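Local structure of PpBBE-like 1 D396N (Physcomitrella patens subsp. patens, 6EO5) at residues K332-A346 with Y422-D435. The protein oxidises cellobiose as a flavin-dependent oxidase of the berberine bridge enzyme-like family. Sequence-based numbering, arbitrary orientation.
With FAD (flavin-adenine dinucleotide), chain C.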
# COMPACT_ATOMS: atom_id res chain seq x y z
N LYS A 332 -1.11 8.42 -13.54
CA LYS A 332 -2.28 8.65 -12.72
C LYS A 332 -2.90 7.30 -12.38
O LYS A 332 -3.06 6.45 -13.26
CB LYS A 332 -3.29 9.55 -13.43
CG LYS A 332 -4.63 9.69 -12.72
CD LYS A 332 -4.49 10.44 -11.41
CE LYS A 332 -5.83 10.49 -10.72
NZ LYS A 332 -5.71 11.03 -9.35
N ALA A 333 -3.21 7.09 -11.10
CA ALA A 333 -3.82 5.85 -10.63
C ALA A 333 -5.16 6.13 -9.96
O ALA A 333 -5.34 7.17 -9.30
CB ALA A 333 -2.88 5.11 -9.66
N LYS A 334 -6.11 5.21 -10.14
CA LYS A 334 -7.39 5.24 -9.43
C LYS A 334 -7.70 3.83 -8.95
O LYS A 334 -7.08 2.86 -9.38
CB LYS A 334 -8.51 5.77 -10.34
CG LYS A 334 -8.18 7.10 -11.00
CD LYS A 334 -9.27 7.64 -11.91
CE LYS A 334 -10.52 8.05 -11.16
NZ LYS A 334 -10.30 9.23 -10.27
N SER A 335 -8.65 3.70 -8.03
CA SER A 335 -9.05 2.37 -7.57
C SER A 335 -10.54 2.35 -7.25
O SER A 335 -11.21 3.40 -7.19
CB SER A 335 -8.23 1.92 -6.35
OG SER A 335 -8.71 2.51 -5.15
N ILE A 336 -11.07 1.14 -7.06
CA ILE A 336 -12.48 0.95 -6.73
C ILE A 336 -12.64 -0.43 -6.11
O ILE A 336 -11.80 -1.31 -6.30
CB ILE A 336 -13.37 1.11 -7.98
CG1 ILE A 336 -14.72 1.73 -7.61
CG2 ILE A 336 -13.52 -0.21 -8.72
CD1 ILE A 336 -15.52 2.14 -8.80
N TYR A 337 -13.72 -0.63 -5.35
CA TYR A 337 -14.06 -1.93 -4.78
C TYR A 337 -15.31 -2.50 -5.44
O TYR A 337 -16.26 -1.76 -5.74
CB TYR A 337 -14.27 -1.84 -3.26
CG TYR A 337 -12.98 -1.89 -2.47
CD1 TYR A 337 -12.29 -3.10 -2.28
CD2 TYR A 337 -12.45 -0.73 -1.90
CE1 TYR A 337 -11.09 -3.14 -1.54
CE2 TYR A 337 -11.26 -0.75 -1.18
CZ TYR A 337 -10.59 -1.95 -1.00
OH TYR A 337 -9.42 -1.94 -0.27
N VAL A 338 -15.30 -3.81 -5.66
CA VAL A 338 -16.42 -4.55 -6.24
C VAL A 338 -16.88 -5.58 -5.23
O VAL A 338 -16.06 -6.29 -4.64
CB VAL A 338 -16.02 -5.24 -7.56
CG1 VAL A 338 -17.22 -5.95 -8.16
CG2 VAL A 338 -15.43 -4.23 -8.54
N ASN A 339 -18.19 -5.65 -5.01
CA ASN A 339 -18.78 -6.59 -4.06
C ASN A 339 -19.17 -7.88 -4.77
O ASN A 339 -19.37 -7.92 -5.99
CB ASN A 339 -20.00 -5.98 -3.39
CG ASN A 339 -19.65 -4.88 -2.42
OD1 ASN A 339 -18.52 -4.77 -1.96
ND2 ASN A 339 -20.64 -4.06 -2.10
N GLY A 340 -19.28 -8.95 -3.98
CA GLY A 340 -19.80 -10.21 -4.49
C GLY A 340 -21.18 -10.00 -5.11
O GLY A 340 -21.97 -9.20 -4.61
N PRO A 341 -21.49 -10.71 -6.20
CA PRO A 341 -20.66 -11.73 -6.85
C PRO A 341 -19.78 -11.15 -7.93
O PRO A 341 -19.24 -11.91 -8.73
CB PRO A 341 -21.70 -12.67 -7.45
CG PRO A 341 -22.82 -11.75 -7.84
CD PRO A 341 -22.82 -10.61 -6.83
N GLY A 342 -19.66 -9.82 -7.98
CA GLY A 342 -18.78 -9.19 -8.93
C GLY A 342 -19.50 -8.36 -9.97
O GLY A 342 -20.67 -7.98 -9.80
N LEU A 343 -18.80 -8.03 -11.05
CA LEU A 343 -19.44 -7.32 -12.13
C LEU A 343 -20.39 -8.25 -12.87
O LEU A 343 -20.09 -9.41 -13.12
CB LEU A 343 -18.38 -6.75 -13.09
CG LEU A 343 -17.36 -5.78 -12.49
CD1 LEU A 343 -16.30 -5.42 -13.50
CD2 LEU A 343 -18.04 -4.54 -11.96
N SER A 344 -21.56 -7.72 -13.21
CA SER A 344 -22.46 -8.36 -14.17
C SER A 344 -21.71 -8.64 -15.46
O SER A 344 -20.61 -8.12 -15.67
CB SER A 344 -23.67 -7.47 -14.45
OG SER A 344 -23.29 -6.26 -15.10
N ASP A 345 -22.28 -9.47 -16.34
CA ASP A 345 -21.62 -9.69 -17.62
C ASP A 345 -21.56 -8.39 -18.42
O ASP A 345 -20.56 -8.11 -19.09
CB ASP A 345 -22.33 -10.78 -18.42
CG ASP A 345 -22.07 -12.19 -17.85
OD1 ASP A 345 -21.21 -12.37 -16.95
OD2 ASP A 345 -22.74 -13.14 -18.33
N ALA A 346 -22.61 -7.58 -18.34
CA ALA A 346 -22.60 -6.29 -19.02
C ALA A 346 -21.49 -5.39 -18.48
O ALA A 346 -20.81 -4.70 -19.25
CB ALA A 346 -23.96 -5.61 -18.85
N TYR A 422 -21.14 -0.25 -12.26
CA TYR A 422 -21.38 -1.65 -11.94
C TYR A 422 -20.80 -2.07 -10.60
O TYR A 422 -20.92 -3.24 -10.23
CB TYR A 422 -20.83 -2.55 -13.05
CG TYR A 422 -21.35 -2.21 -14.43
CD1 TYR A 422 -22.55 -2.71 -14.89
CD2 TYR A 422 -20.64 -1.34 -15.26
CE1 TYR A 422 -23.03 -2.38 -16.15
CE2 TYR A 422 -21.10 -1.02 -16.52
CZ TYR A 422 -22.29 -1.54 -16.96
OH TYR A 422 -22.75 -1.21 -18.21
N ALA A 423 -20.19 -1.16 -9.85
CA ALA A 423 -19.45 -1.52 -8.64
C ALA A 423 -19.92 -0.63 -7.50
O ALA A 423 -21.03 -0.09 -7.50
CB ALA A 423 -17.94 -1.43 -8.90
N THR A 424 -19.07 -0.47 -6.49
CA THR A 424 -19.33 0.42 -5.37
C THR A 424 -18.64 1.76 -5.62
O THR A 424 -17.91 1.94 -6.60
CB THR A 424 -18.82 -0.17 -4.04
OG1 THR A 424 -17.40 0.02 -3.95
CG2 THR A 424 -19.14 -1.65 -3.92
N GLY A 425 -18.85 2.69 -4.69
CA GLY A 425 -18.11 3.93 -4.65
C GLY A 425 -16.93 3.95 -3.70
O GLY A 425 -16.36 5.03 -3.47
N GLN A 426 -16.55 2.82 -3.12
CA GLN A 426 -15.41 2.82 -2.21
C GLN A 426 -14.12 2.58 -2.98
O GLN A 426 -14.10 1.95 -4.05
CB GLN A 426 -15.56 1.78 -1.12
CG GLN A 426 -16.95 1.67 -0.54
CD GLN A 426 -17.29 0.21 -0.17
OE1 GLN A 426 -16.49 -0.51 0.47
NE2 GLN A 426 -18.46 -0.24 -0.62
N ALA A 427 -13.03 3.10 -2.42
CA ALA A 427 -11.71 3.00 -3.01
C ALA A 427 -10.70 2.64 -1.93
O ALA A 427 -10.98 2.78 -0.73
CB ALA A 427 -11.30 4.30 -3.71
N TYR A 428 -9.52 2.19 -2.36
CA TYR A 428 -8.45 1.71 -1.48
C TYR A 428 -7.42 2.82 -1.29
O TYR A 428 -6.79 3.26 -2.25
CB TYR A 428 -7.81 0.45 -2.07
CG TYR A 428 -6.62 -0.11 -1.29
CD1 TYR A 428 -6.64 -0.18 0.10
CD2 TYR A 428 -5.50 -0.59 -1.96
CE1 TYR A 428 -5.57 -0.69 0.80
CE2 TYR A 428 -4.41 -1.10 -1.27
CZ TYR A 428 -4.45 -1.16 0.11
OH TYR A 428 -3.37 -1.68 0.78
N GLN A 429 -7.23 3.24 -0.03
CA GLN A 429 -6.48 4.46 0.25
C GLN A 429 -4.97 4.32 0.02
O GLN A 429 -4.28 5.34 -0.03
CB GLN A 429 -6.75 4.91 1.69
CG GLN A 429 -6.68 3.81 2.73
CD GLN A 429 -8.05 3.23 3.06
OE1 GLN A 429 -8.83 2.88 2.17
NE2 GLN A 429 -8.34 3.13 4.36
N ASN A 430 -4.44 3.09 -0.11
CA ASN A 430 -3.05 2.99 -0.53
C ASN A 430 -2.88 3.18 -2.02
O ASN A 430 -1.75 3.35 -2.48
CB ASN A 430 -2.44 1.65 -0.13
CG ASN A 430 -1.81 1.68 1.24
OD1 ASN A 430 -1.92 0.72 2.00
ND2 ASN A 430 -1.13 2.78 1.56
N TYR A 431 -3.96 3.16 -2.79
CA TYR A 431 -3.93 3.64 -4.18
C TYR A 431 -4.44 5.09 -4.25
O TYR A 431 -5.29 5.44 -5.07
CB TYR A 431 -4.74 2.71 -5.08
CG TYR A 431 -4.27 1.27 -5.04
CD1 TYR A 431 -2.95 0.96 -4.73
CD2 TYR A 431 -5.14 0.22 -5.32
CE1 TYR A 431 -2.50 -0.35 -4.69
CE2 TYR A 431 -4.70 -1.10 -5.28
CZ TYR A 431 -3.37 -1.38 -4.96
OH TYR A 431 -2.93 -2.69 -4.92
N ILE A 432 -3.87 5.94 -3.40
CA ILE A 432 -4.42 7.26 -3.10
C ILE A 432 -4.70 8.08 -4.36
O ILE A 432 -3.91 8.10 -5.32
CB ILE A 432 -3.46 7.97 -2.12
CG1 ILE A 432 -4.16 9.13 -1.42
CG2 ILE A 432 -2.18 8.42 -2.82
CD1 ILE A 432 -5.39 8.68 -0.66
N ASP A 433 -5.85 8.75 -4.37
CA ASP A 433 -6.40 9.40 -5.56
C ASP A 433 -7.02 10.72 -5.13
O ASP A 433 -8.01 10.73 -4.40
CB ASP A 433 -7.45 8.49 -6.22
CG ASP A 433 -8.10 9.11 -7.47
OD1 ASP A 433 -7.84 10.29 -7.85
OD2 ASP A 433 -8.92 8.38 -8.07
N ARG A 434 -6.44 11.84 -5.60
CA ARG A 434 -6.87 13.16 -5.14
C ARG A 434 -8.30 13.50 -5.54
O ARG A 434 -8.90 14.41 -4.94
CB ARG A 434 -5.90 14.22 -5.66
CG ARG A 434 -6.05 15.57 -5.00
CD ARG A 434 -4.93 16.49 -5.44
NE ARG A 434 -5.00 17.82 -4.85
CZ ARG A 434 -3.95 18.62 -4.75
NH1 ARG A 434 -2.78 18.22 -5.19
NH2 ARG A 434 -4.07 19.83 -4.20
N ASP A 435 -8.86 12.81 -6.53
CA ASP A 435 -10.24 13.03 -6.97
C ASP A 435 -11.26 12.18 -6.23
O ASP A 435 -12.45 12.28 -6.56
CB ASP A 435 -10.38 12.73 -8.46
CG ASP A 435 -9.40 13.49 -9.31
OD1 ASP A 435 -9.17 14.68 -9.02
OD2 ASP A 435 -8.88 12.88 -10.28
PA FAD C . 5.25 7.20 1.29
O1A FAD C . 5.05 8.03 0.03
O2A FAD C . 6.58 7.47 1.94
O5B FAD C . 4.05 7.34 2.36
C5B FAD C . 2.70 7.41 1.96
C4B FAD C . 1.88 8.23 2.95
O4B FAD C . 2.11 7.78 4.27
C3B FAD C . 2.27 9.70 2.93
O3B FAD C . 1.13 10.47 3.24
C2B FAD C . 3.25 9.81 4.06
O2B FAD C . 3.33 11.11 4.57
C1B FAD C . 2.69 8.80 5.06
N9A FAD C . 3.78 8.32 5.93
C8A FAD C . 4.98 7.77 5.53
N7A FAD C . 5.71 7.47 6.62
C5A FAD C . 5.01 7.82 7.72
C6A FAD C . 5.30 7.75 9.07
N6A FAD C . 6.46 7.25 9.47
N1A FAD C . 4.37 8.19 9.99
C2A FAD C . 3.17 8.72 9.56
N3A FAD C . 2.89 8.80 8.21
C4A FAD C . 3.80 8.36 7.31
N1 FAD C . -0.10 -1.50 -1.98
C2 FAD C . -0.55 -2.72 -1.47
O2 FAD C . -1.42 -2.79 -0.57
N3 FAD C . -0.01 -3.89 -1.96
C4 FAD C . 0.95 -3.87 -2.94
O4 FAD C . 1.43 -4.92 -3.35
C4X FAD C . 1.40 -2.66 -3.46
N5 FAD C . 2.40 -2.64 -4.41
C5X FAD C . 3.06 -1.46 -4.68
C6 FAD C . 4.16 -1.47 -5.54
C7 FAD C . 4.95 -0.34 -5.76
C7M FAD C . 6.14 -0.40 -6.69
C8 FAD C . 4.54 0.88 -5.18
C8M FAD C . 5.27 2.18 -5.47
C9 FAD C . 3.37 0.90 -4.39
C9A FAD C . 2.63 -0.26 -4.11
N10 FAD C . 1.45 -0.27 -3.36
C10 FAD C . 0.90 -1.46 -2.94
C1' FAD C . 0.90 0.98 -2.75
C2' FAD C . 1.54 1.18 -1.38
O2' FAD C . 0.96 0.36 -0.38
C3' FAD C . 1.37 2.63 -0.97
O3' FAD C . 2.01 3.38 -1.97
C4' FAD C . 1.98 2.86 0.40
O4' FAD C . 1.25 3.89 1.05
C5' FAD C . 3.46 3.20 0.29
O5' FAD C . 4.05 3.56 1.52
P FAD C . 5.48 4.32 1.50
O1P FAD C . 5.99 4.47 2.91
O2P FAD C . 6.49 3.68 0.59
O3P FAD C . 5.13 5.69 0.74
O HOH W 1 -3.92 8.85 -7.99
O HOH W 2 -9.69 6.05 -7.13
O HOH W 3 -8.20 5.36 -4.92
O HOH W 4 -22.45 -5.47 -11.61
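Strand 332-338 and the loop 422-435 run antiparallel, the CA atoms of I336 and A427 4.3 Å apart, and backbone contact centres on Y337, whose N donates to Q426 O (2.9 Å) while its O receives both T424 N and T424 OG1. T424 OG1 meets Y337 O from above the carbonyl plane at 2.8 Å and accepts from Q426 N in an ST turn. The Y337 ring lies across Y428, its OH hydrogen-bonded to Y368 OH, outside both segments, and 3.3 Å from Y428 CD1. Farther on, S335 OG accepts from Y428 N (2.9 Å, 165°), and S335 CB abuts the edge of the Y431 ring. At the far end D433, its CG anti to the backbone N (chi1 179°), reaches between two lysines. K334 NZ takes the syn lone pair of D433 OD2 (2.7 Å); K332 NZ meets D433 OD1 from above the carboxylate plane (2.7 Å), opposite D435 N, which closes an Asx turn. K332 also pairs with E84. An alanine in place of D433 would probably leave both ammonium groups without their closest carboxylate here and the Asx turn without its acceptor. These bonds fasten the loop to an outermost strand of the seven-stranded sheet, and that loop carries flavin-pocket residues: Y428 OH donates to FAD O2 (2.6 Å). A donor there would probably stabilise negative charge developing at the N1-C2=O2 end of the reduced flavin.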